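Local atomic coordinates of putative mannose-1-phosphate guanylyl transferase (Thermus thermophilus, PDB entry 2CU2), a protein that probably catalyses the transfer of a guanylyl group from GTP to mannose 1-phosphate, which yields GDP-mannose. Residues G138-R143 / G182-G187; T142-E147 / E174-I179. One frame throughout, in Å; residues are numbered along the deposited sequence.

Both contacts lie in the nucleotidyltransferase region, of the GT-A clan, and their centres are about 8 Å apart. They share T142 and R143. Contact 1 is the deeper and larger one. It joins the ends of two antiparallel strands in the mixed sheet, with backbone hydrogen bonds and a tryptophan packed on a proline. Contact 2 is a small surface contact. There the loop that follows strand 134-139 rests on helix 172-180 through apolar side chains, and a salt bridge between R143 and E145 lies within the loop itself. Helix 172-180 leads, after a short turn, into strand 184-192. Packing of P141 CB on I179 CD1 and of W185 CZ2 on E145 CB ties the two contacts together.

Contact 1: G138-R143 / G182-G187; sequences GLRPTR and GYVWNG
W185 lays the six-membered ring of its indole over P141 in a CH-pi contact. P141 CA stands 3.5 Å from the ring centroid and only 6° off the ring normal. This packing continues an antiparallel bridge between strands 134-139 and 184-192, in the mixed sheet of the GT-A nucleotidyltransferase fold. P141 CB covers the ring fusion, 3.5 Å from W185 CE2. The far rim of the indole is wrapped by the loop. R143 O lies at the ring edge, 3.2 Å from W185 CZ2, and the T142 side chain crosses the indole at about a right angle, with OG1 near W185 CH2. The R143 guanidinium turns one face to this rim, its NH1 3.4 Å from W185 CH2, with the two planes 59° apart. The chi1 of R143, 64°, sets CG between the backbone N and the carbonyl carbon, and the extended chain then runs past the indole edge. E145 holds the same guanidinium by a salt bridge. W185 NE1 bonds to Y150 OH, which helps fix the rotation of the ring. With an alanine here in place of the indole, P141 would probably lose its aromatic cover and Y150 OH this donor. On the backbone, L139 and W185 form a hydrogen-bonded antiparallel pair. L139 N reaches W185 O at 3.1 Å, and W185 N reaches L139 O at 2.8 Å. G138 opposes N186 in the neighbouring non-hydrogen-bonded pair. At the other end, G182 closes helix 172-180 in a Schellman motif. A water joins this end to R140, accepting from R140 NH1 at 2.8 Å and donating to G182 O at 2.9 Å.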
ATOM      1  N   GLY A 138     -28.537 -19.554  15.943  1.00 32.02           N
ATOM      2  CA  GLY A 138     -27.387 -20.420  15.777  1.00 30.81           C
ATOM      3  C   GLY A 138     -27.056 -20.615  14.306  1.00 31.42           C
ATOM      4  O   GLY A 138     -27.915 -20.461  13.438  1.00 32.12           O
ATOM      5  N   LEU A 139     -25.802 -20.946  14.023  1.00 30.31           N
ATOM      6  CA  LEU A 139     -25.357 -21.170  12.658  1.00 30.94           C
ATOM      7  C   LEU A 139     -24.392 -22.345  12.628  1.00 29.87           C
ATOM      8  O   LEU A 139     -23.501 -22.442  13.467  1.00 29.27           O
ATOM      9  CB  LEU A 139     -24.681 -19.907  12.125  1.00 29.60           C
ATOM     10  CG  LEU A 139     -25.695 -18.758  12.096  1.00 32.92           C
ATOM     11  CD1 LEU A 139     -25.027 -17.458  12.408  1.00 30.06           C
ATOM     12  CD2 LEU A 139     -26.395 -18.729  10.738  1.00 31.69           C
ATOM     13  N   ARG A 140     -24.596 -23.243  11.671  1.00 29.66           N
ATOM     14  CA  ARG A 140     -23.738 -24.409  11.512  1.00 29.51           C
ATOM     15  C   ARG A 140     -22.328 -23.896  11.213  1.00 29.08           C
ATOM     16  O   ARG A 140     -22.124 -23.146  10.264  1.00 29.03           O
ATOM     17  CB  ARG A 140     -24.232 -25.278  10.348  1.00 32.57           C
ATOM     18  CG  ARG A 140     -25.542 -26.009  10.594  1.00 34.36           C
ATOM     19  CD  ARG A 140     -25.401 -27.070  11.682  1.00 38.95           C
ATOM     20  NE  ARG A 140     -26.657 -27.784  11.900  1.00 39.90           N
ATOM     21  CZ  ARG A 140     -26.874 -28.635  12.898  1.00 39.04           C
ATOM     22  NH1 ARG A 140     -25.917 -28.891  13.783  1.00 38.02           N
ATOM     23  NH2 ARG A 140     -28.056 -29.223  13.018  1.00 40.23           N
ATOM     24  N   PRO A 141     -21.340 -24.292  12.026  1.00 28.92           N
ATOM     25  CA  PRO A 141     -19.950 -23.857  11.837  1.00 28.65           C
ATOM     26  C   PRO A 141     -19.331 -24.394  10.543  1.00 28.90           C
ATOM     27  O   PRO A 141     -19.571 -25.538  10.166  1.00 28.68           O
ATOM     28  CB  PRO A 141     -19.236 -24.416  13.069  1.00 27.06           C
ATOM     29  CG  PRO A 141     -20.340 -24.632  14.064  1.00 32.00           C
ATOM     30  CD  PRO A 141     -21.465 -25.139  13.222  1.00 28.49           C
ATOM     31  N   THR A 142     -18.535 -23.571   9.869  1.00 27.85           N
ATOM     32  CA  THR A 142     -17.881 -24.005   8.638  1.00 28.46           C
ATOM     33  C   THR A 142     -16.386 -24.183   8.883  1.00 28.94           C
ATOM     34  O   THR A 142     -15.660 -24.667   8.020  1.00 29.46           O
ATOM     35  CB  THR A 142     -18.082 -22.991   7.488  1.00 29.18           C
ATOM     36  OG1 THR A 142     -17.726 -21.675   7.930  1.00 26.80           O
ATOM     37  CG2 THR A 142     -19.521 -22.997   7.025  1.00 26.61           C
ATOM     38  N   ARG A 143     -15.942 -23.798  10.077  1.00 29.26           N
ATOM     39  CA  ARG A 143     -14.537 -23.906  10.461  1.00 28.90           C
ATOM     40  C   ARG A 143     -14.422 -23.813  11.988  1.00 29.75           C
ATOM     41  O   ARG A 143     -15.285 -23.236  12.654  1.00 26.34           O
ATOM     42  CB  ARG A 143     -13.729 -22.768   9.831  1.00 29.88           C
ATOM     43  CG  ARG A 143     -14.151 -21.399  10.347  1.00 31.91           C
ATOM     44  CD  ARG A 143     -13.314 -20.258   9.783  1.00 31.50           C
ATOM     45  NE  ARG A 143     -13.645 -19.010  10.462  1.00 32.39           N
ATOM     46  CZ  ARG A 143     -14.787 -18.343  10.301  1.00 33.99           C
ATOM     47  NH1 ARG A 143     -15.721 -18.795   9.471  1.00 31.03           N
ATOM     48  NH2 ARG A 143     -15.005 -17.234  10.994  1.00 34.12           N
ATOM     49  N   GLY A 182     -21.813 -31.349  17.510  1.00 32.36           N
ATOM     50  CA  GLY A 182     -23.070 -30.774  17.041  1.00 30.83           C
ATOM     51  C   GLY A 182     -23.295 -29.345  17.559  1.00 31.41           C
ATOM     52  O   GLY A 182     -24.390 -28.802  17.510  1.00 32.17           O
ATOM     53  N   TYR A 183     -22.221 -28.740  18.098  1.00 30.55           N
ATOM     54  CA  TYR A 183     -22.315 -27.361  18.562  1.00 31.58           C
ATOM     55  C   TYR A 183     -22.466 -26.382  17.395  1.00 31.68           C
ATOM     56  O   TYR A 183     -21.951 -26.591  16.305  1.00 31.93           O
ATOM     57  CB  TYR A 183     -21.050 -27.035  19.356  1.00 33.73           C
ATOM     58  CG  TYR A 183     -21.093 -27.716  20.678  1.00 37.92           C
ATOM     59  CD1 TYR A 183     -21.710 -28.957  20.800  1.00 39.65           C
ATOM     60  CD2 TYR A 183     -20.515 -27.119  21.799  1.00 40.39           C
ATOM     61  CE1 TYR A 183     -21.742 -29.602  22.027  1.00 41.18           C
ATOM     62  CE2 TYR A 183     -20.554 -27.760  23.028  1.00 42.54           C
ATOM     63  CZ  TYR A 183     -21.167 -28.993  23.145  1.00 42.22           C
ATOM     64  OH  TYR A 183     -21.200 -29.644  24.364  1.00 44.46           O
ATOM     65  N   VAL A 184     -23.222 -25.290  17.624  1.00 30.32           N
ATOM     66  CA  VAL A 184     -23.357 -24.278  16.576  1.00 30.89           C
ATOM     67  C   VAL A 184     -22.860 -22.903  17.040  1.00 31.19           C
ATOM     68  O   VAL A 184     -22.699 -22.643  18.224  1.00 33.09           O
ATOM     69  CB  VAL A 184     -24.834 -24.195  16.173  1.00 31.42           C
ATOM     70  CG1 VAL A 184     -25.301 -25.543  15.625  1.00 30.89           C
ATOM     71  CG2 VAL A 184     -25.688 -23.812  17.365  1.00 31.06           C
ATOM     72  N   TRP A 185     -22.562 -22.032  16.046  1.00 28.90           N
ATOM     73  CA  TRP A 185     -22.070 -20.689  16.359  1.00 27.43           C
ATOM     74  C   TRP A 185     -23.189 -19.818  16.940  1.00 28.07           C
ATOM     75  O   TRP A 185     -24.331 -19.840  16.494  1.00 26.83           O
ATOM     76  CB  TRP A 185     -21.541 -20.033  15.074  1.00 26.37           C
ATOM     77  CG  TRP A 185     -20.215 -20.561  14.657  1.00 27.39           C
ATOM     78  CD1 TRP A 185     -19.192 -21.094  15.480  1.00 28.19           C
ATOM     79  CD2 TRP A 185     -19.668 -20.509  13.309  1.00 25.49           C
ATOM     80  NE1 TRP A 185     -18.065 -21.401  14.774  1.00 27.96           N
ATOM     81  CE2 TRP A 185     -18.350 -21.026  13.363  1.00 26.71           C
ATOM     82  CE3 TRP A 185     -20.180 -20.068  12.079  1.00 26.88           C
ATOM     83  CZ2 TRP A 185     -17.596 -21.111  12.201  1.00 27.14           C
ATOM     84  CZ3 TRP A 185     -19.429 -20.149  10.914  1.00 29.22           C
ATOM     85  CH2 TRP A 185     -18.126 -20.673  10.982  1.00 27.60           C
ATOM     86  N   ASN A 186     -22.835 -19.050  17.993  1.00 26.49           N
ATOM     87  CA  ASN A 186     -23.752 -18.042  18.519  1.00 28.42           C
ATOM     88  C   ASN A 186     -23.814 -16.842  17.567  1.00 27.91           C
ATOM     89  O   ASN A 186     -22.823 -16.169  17.315  1.00 28.02           O
ATOM     90  CB  ASN A 186     -23.203 -17.590  19.879  1.00 29.45           C
ATOM     91  CG  ASN A 186     -24.163 -16.647  20.563  1.00 33.34           C
ATOM     92  OD1 ASN A 186     -24.819 -15.810  19.947  1.00 34.15           O
ATOM     93  ND2 ASN A 186     -24.195 -16.759  21.904  1.00 34.48           N
ATOM     94  N   GLY A 187     -25.012 -16.612  17.001  1.00 26.19           N
ATOM     95  CA  GLY A 187     -25.130 -15.596  15.960  1.00 27.51           C
ATOM     96  C   GLY A 187     -25.258 -14.169  16.523  1.00 28.23           C
ATOM     97  O   GLY A 187     -25.280 -13.187  15.793  1.00 28.24           O
TER
HETATM   98  O   HOH W   1     -26.499 -30.266  16.120  1.00 51.16           O

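Contact 2: T142-E147 / E174-I179; sequences TRPETE and EALEYI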
ATOM      1  N   THR A 142     -18.535 -23.571   9.869  1.00 27.85           N
ATOM      2  CA  THR A 142     -17.881 -24.005   8.638  1.00 28.46           C
ATOM      3  C   THR A 142     -16.386 -24.183   8.883  1.00 28.94           C
ATOM      4  O   THR A 142     -15.660 -24.667   8.020  1.00 29.46           O
ATOM      5  CB  THR A 142     -18.082 -22.991   7.488  1.00 29.18           C
ATOM      6  OG1 THR A 142     -17.726 -21.675   7.930  1.00 26.80           O
ATOM      7  CG2 THR A 142     -19.521 -22.997   7.025  1.00 26.61           C
ATOM      8  N   ARG A 143     -15.942 -23.798  10.077  1.00 29.26           N
ATOM      9  CA  ARG A 143     -14.537 -23.906  10.461  1.00 28.90           C
ATOM     10  C   ARG A 143     -14.422 -23.813  11.988  1.00 29.75           C
ATOM     11  O   ARG A 143     -15.285 -23.236  12.654  1.00 26.34           O
ATOM     12  CB  ARG A 143     -13.729 -22.768   9.831  1.00 29.88           C
ATOM     13  CG  ARG A 143     -14.151 -21.399  10.347  1.00 31.91           C
ATOM     14  CD  ARG A 143     -13.314 -20.258   9.783  1.00 31.50           C
ATOM     15  NE  ARG A 143     -13.645 -19.010  10.462  1.00 32.39           N
ATOM     16  CZ  ARG A 143     -14.787 -18.343  10.301  1.00 33.99           C
ATOM     17  NH1 ARG A 143     -15.721 -18.795   9.471  1.00 31.03           N
ATOM     18  NH2 ARG A 143     -15.005 -17.234  10.994  1.00 34.12           N
ATOM     19  N   PRO A 144     -13.338 -24.365  12.557  1.00 31.31           N
ATOM     20  CA  PRO A 144     -13.122 -24.339  14.005  1.00 30.14           C
ATOM     21  C   PRO A 144     -12.722 -22.932  14.450  1.00 31.00           C
ATOM     22  O   PRO A 144     -11.592 -22.719  14.887  1.00 31.13           O
ATOM     23  CB  PRO A 144     -11.980 -25.338  14.213  1.00 31.27           C
ATOM     24  CG  PRO A 144     -11.183 -25.320  12.909  1.00 33.18           C
ATOM     25  CD  PRO A 144     -12.209 -25.018  11.879  1.00 30.96           C
ATOM     26  N   GLU A 145     -13.644 -21.980  14.332  1.00 30.22           N
ATOM     27  CA  GLU A 145     -13.367 -20.601  14.715  1.00 32.29           C
ATOM     28  C   GLU A 145     -13.192 -20.505  16.227  1.00 33.02           C
ATOM     29  O   GLU A 145     -14.059 -20.936  16.990  1.00 32.52           O
ATOM     30  CB  GLU A 145     -14.504 -19.683  14.256  1.00 33.16           C
ATOM     31  CG  GLU A 145     -14.252 -18.210  14.543  1.00 35.65           C
ATOM     32  CD  GLU A 145     -12.896 -17.753  14.053  1.00 36.55           C
ATOM     33  OE1 GLU A 145     -12.687 -17.714  12.819  1.00 36.54           O
ATOM     34  OE2 GLU A 145     -12.036 -17.440  14.898  1.00 36.25           O
ATOM     35  N   THR A 146     -12.069 -19.936  16.650  1.00 33.41           N
ATOM     36  CA  THR A 146     -11.761 -19.799  18.072  1.00 34.96           C
ATOM     37  C   THR A 146     -12.236 -18.487  18.700  1.00 36.59           C
ATOM     38  O   THR A 146     -12.242 -18.354  19.923  1.00 36.80           O
ATOM     39  CB  THR A 146     -10.246 -19.917  18.314  1.00 34.59           C
ATOM     40  OG1 THR A 146      -9.577 -18.806  17.702  1.00 35.53           O
ATOM     41  CG2 THR A 146      -9.716 -21.211  17.709  1.00 33.43           C
ATOM     42  N   GLU A 147     -12.639 -17.523  17.878  1.00 35.10           N
ATOM     43  CA  GLU A 147     -13.089 -16.237  18.399  1.00 37.30           C
ATOM     44  C   GLU A 147     -14.593 -16.133  18.597  1.00 36.78           C
ATOM     45  O   GLU A 147     -15.091 -15.132  19.108  1.00 38.21           O
ATOM     46  CB  GLU A 147     -12.621 -15.100  17.487  1.00 38.67           C
ATOM     47  CG  GLU A 147     -11.133 -14.831  17.571  1.00 41.63           C
ATOM     48  CD  GLU A 147     -10.664 -14.631  19.003  1.00 44.67           C
ATOM     49  OE1 GLU A 147     -11.243 -13.783  19.716  1.00 47.75           O
ATOM     50  OE2 GLU A 147      -9.715 -15.322  19.417  1.00 45.43           O
ATOM     51  N   GLU A 174     -10.374 -27.418  20.807  1.00 28.22           N
ATOM     52  CA  GLU A 174     -11.675 -27.480  21.472  1.00 29.50           C
ATOM     53  C   GLU A 174     -12.819 -27.125  20.513  1.00 29.14           C
ATOM     54  O   GLU A 174     -13.922 -27.655  20.583  1.00 30.41           O
ATOM     55  CB  GLU A 174     -11.651 -26.542  22.686  1.00 30.83           C
ATOM     56  CG  GLU A 174     -10.950 -27.192  23.881  1.00 36.60           C
ATOM     57  CD  GLU A 174     -10.690 -26.185  24.982  1.00 38.60           C
ATOM     58  OE1 GLU A 174     -10.091 -26.560  25.979  1.00 40.73           O
ATOM     59  OE2 GLU A 174     -11.092 -25.035  24.843  1.00 35.68           O
ATOM     60  N   ALA A 175     -12.531 -26.171  19.607  1.00 28.81           N
ATOM     61  CA  ALA A 175     -13.539 -25.802  18.618  1.00 28.94           C
ATOM     62  C   ALA A 175     -13.905 -26.992  17.721  1.00 28.12           C
ATOM     63  O   ALA A 175     -15.056 -27.212  17.369  1.00 29.84           O
ATOM     64  CB  ALA A 175     -12.993 -24.653  17.767  1.00 29.16           C
ATOM     65  N   LEU A 176     -12.856 -27.747  17.318  1.00 27.86           N
ATOM     66  CA  LEU A 176     -13.091 -28.949  16.519  1.00 29.91           C
ATOM     67  C   LEU A 176     -14.032 -29.920  17.239  1.00 30.62           C
ATOM     68  O   LEU A 176     -14.903 -30.543  16.648  1.00 30.40           O
ATOM     69  CB  LEU A 176     -11.750 -29.664  16.296  1.00 28.69           C
ATOM     70  CG  LEU A 176     -10.865 -29.060  15.197  1.00 30.18           C
ATOM     71  CD1 LEU A 176      -9.492 -29.723  15.152  1.00 29.01           C
ATOM     72  CD2 LEU A 176     -11.412 -29.205  13.781  1.00 28.38           C
ATOM     73  N   GLU A 177     -13.779 -30.086  18.557  1.00 31.12           N
ATOM     74  CA  GLU A 177     -14.617 -30.997  19.344  1.00 33.19           C
ATOM     75  C   GLU A 177     -16.065 -30.494  19.429  1.00 31.47           C
ATOM     76  O   GLU A 177     -17.021 -31.262  19.402  1.00 32.23           O
ATOM     77  CB  GLU A 177     -14.043 -31.130  20.764  1.00 35.41           C
ATOM     78  CG  GLU A 177     -13.061 -32.294  20.934  1.00 40.97           C
ATOM     79  CD  GLU A 177     -13.775 -33.620  20.757  1.00 45.34           C
ATOM     80  OE1 GLU A 177     -13.257 -34.466  20.047  1.00 43.98           O
ATOM     81  OE2 GLU A 177     -14.809 -33.823  21.387  1.00 47.05           O
ATOM     82  N   TYR A 178     -16.204 -29.154  19.596  1.00 31.42           N
ATOM     83  CA  TYR A 178     -17.544 -28.562  19.636  1.00 32.09           C
ATOM     84  C   TYR A 178     -18.323 -28.946  18.372  1.00 30.01           C
ATOM     85  O   TYR A 178     -19.498 -29.290  18.390  1.00 29.20           O
ATOM     86  CB  TYR A 178     -17.415 -27.030  19.660  1.00 34.44           C
ATOM     87  CG  TYR A 178     -17.040 -26.450  20.992  1.00 39.83           C
ATOM     88  CD1 TYR A 178     -16.915 -27.245  22.132  1.00 41.64           C
ATOM     89  CD2 TYR A 178     -16.821 -25.075  21.092  1.00 40.54           C
ATOM     90  CE1 TYR A 178     -16.564 -26.658  23.350  1.00 42.83           C
ATOM     91  CE2 TYR A 178     -16.483 -24.487  22.303  1.00 42.67           C
ATOM     92  CZ  TYR A 178     -16.358 -25.273  23.433  1.00 44.43           C
ATOM     93  OH  TYR A 178     -16.020 -24.698  24.647  1.00 48.96           O
ATOM     94  N   ILE A 179     -17.618 -28.825  17.229  1.00 28.31           N
ATOM     95  CA  ILE A 179     -18.253 -29.123  15.950  1.00 29.72           C
ATOM     96  C   ILE A 179     -18.665 -30.597  15.841  1.00 29.65           C
ATOM     97  O   ILE A 179     -19.762 -30.932  15.416  1.00 28.34           O
ATOM     98  CB  ILE A 179     -17.297 -28.711  14.822  1.00 29.96           C
ATOM     99  CG1 ILE A 179     -17.076 -27.198  14.875  1.00 29.17           C
ATOM    100  CG2 ILE A 179     -17.919 -29.047  13.454  1.00 28.56           C
ATOM    101  CD1 ILE A 179     -16.185 -26.671  13.756  1.00 30.78           C
TER
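The flat guanidinium of R143 turns its edge to E145 OE1, while the carbonyl O of R143 faces I179 on the helix. Within the helix, E174 O lies over one face of the Y178 ring, 3.3 Å above its plane and offset toward the rim. Y183 and Y150 also meet this ring. The loop after strand 134-139 makes an inverse gamma turn centred on P144, which packs on helix 172-180 of the GT-A fold. The turn is closed by E145 N to R143 O at 2.7 Å. It brings the P144 ring down onto the helix. P144 CB touches A175 CB at 3.8 Å, and A175 CB also touches the carbonyl oxygens of P144 and E145. The P144 ring and L176 lie side by side and point the same way, with P144 CB 3.9 Å from L176 CD2. On the next turn of the helix, I179 sends CD1 to the backbone of the loop, 3.7 Å from R143 O. Its chi2 of -178° keeps the CG1 branch extended, which carries CD1 that far. R143 and E145, whose CB atoms point away from the helix, pair with each other within the loop. R143 grips E145 side-on, with NE and NH2 both on one oxygen. R143 NE reaches E145 OE1 at 2.9 Å in a salt bridge, and R143 NH2 reaches the same atom at 3.0 Å. Both donors come from the anti side of that oxygen, somewhat out of the carboxylate plane. The second oxygen turns back to the main chain of the loop: E147 N donates to the anti lone pair of E145 OE2 at 3.0 Å.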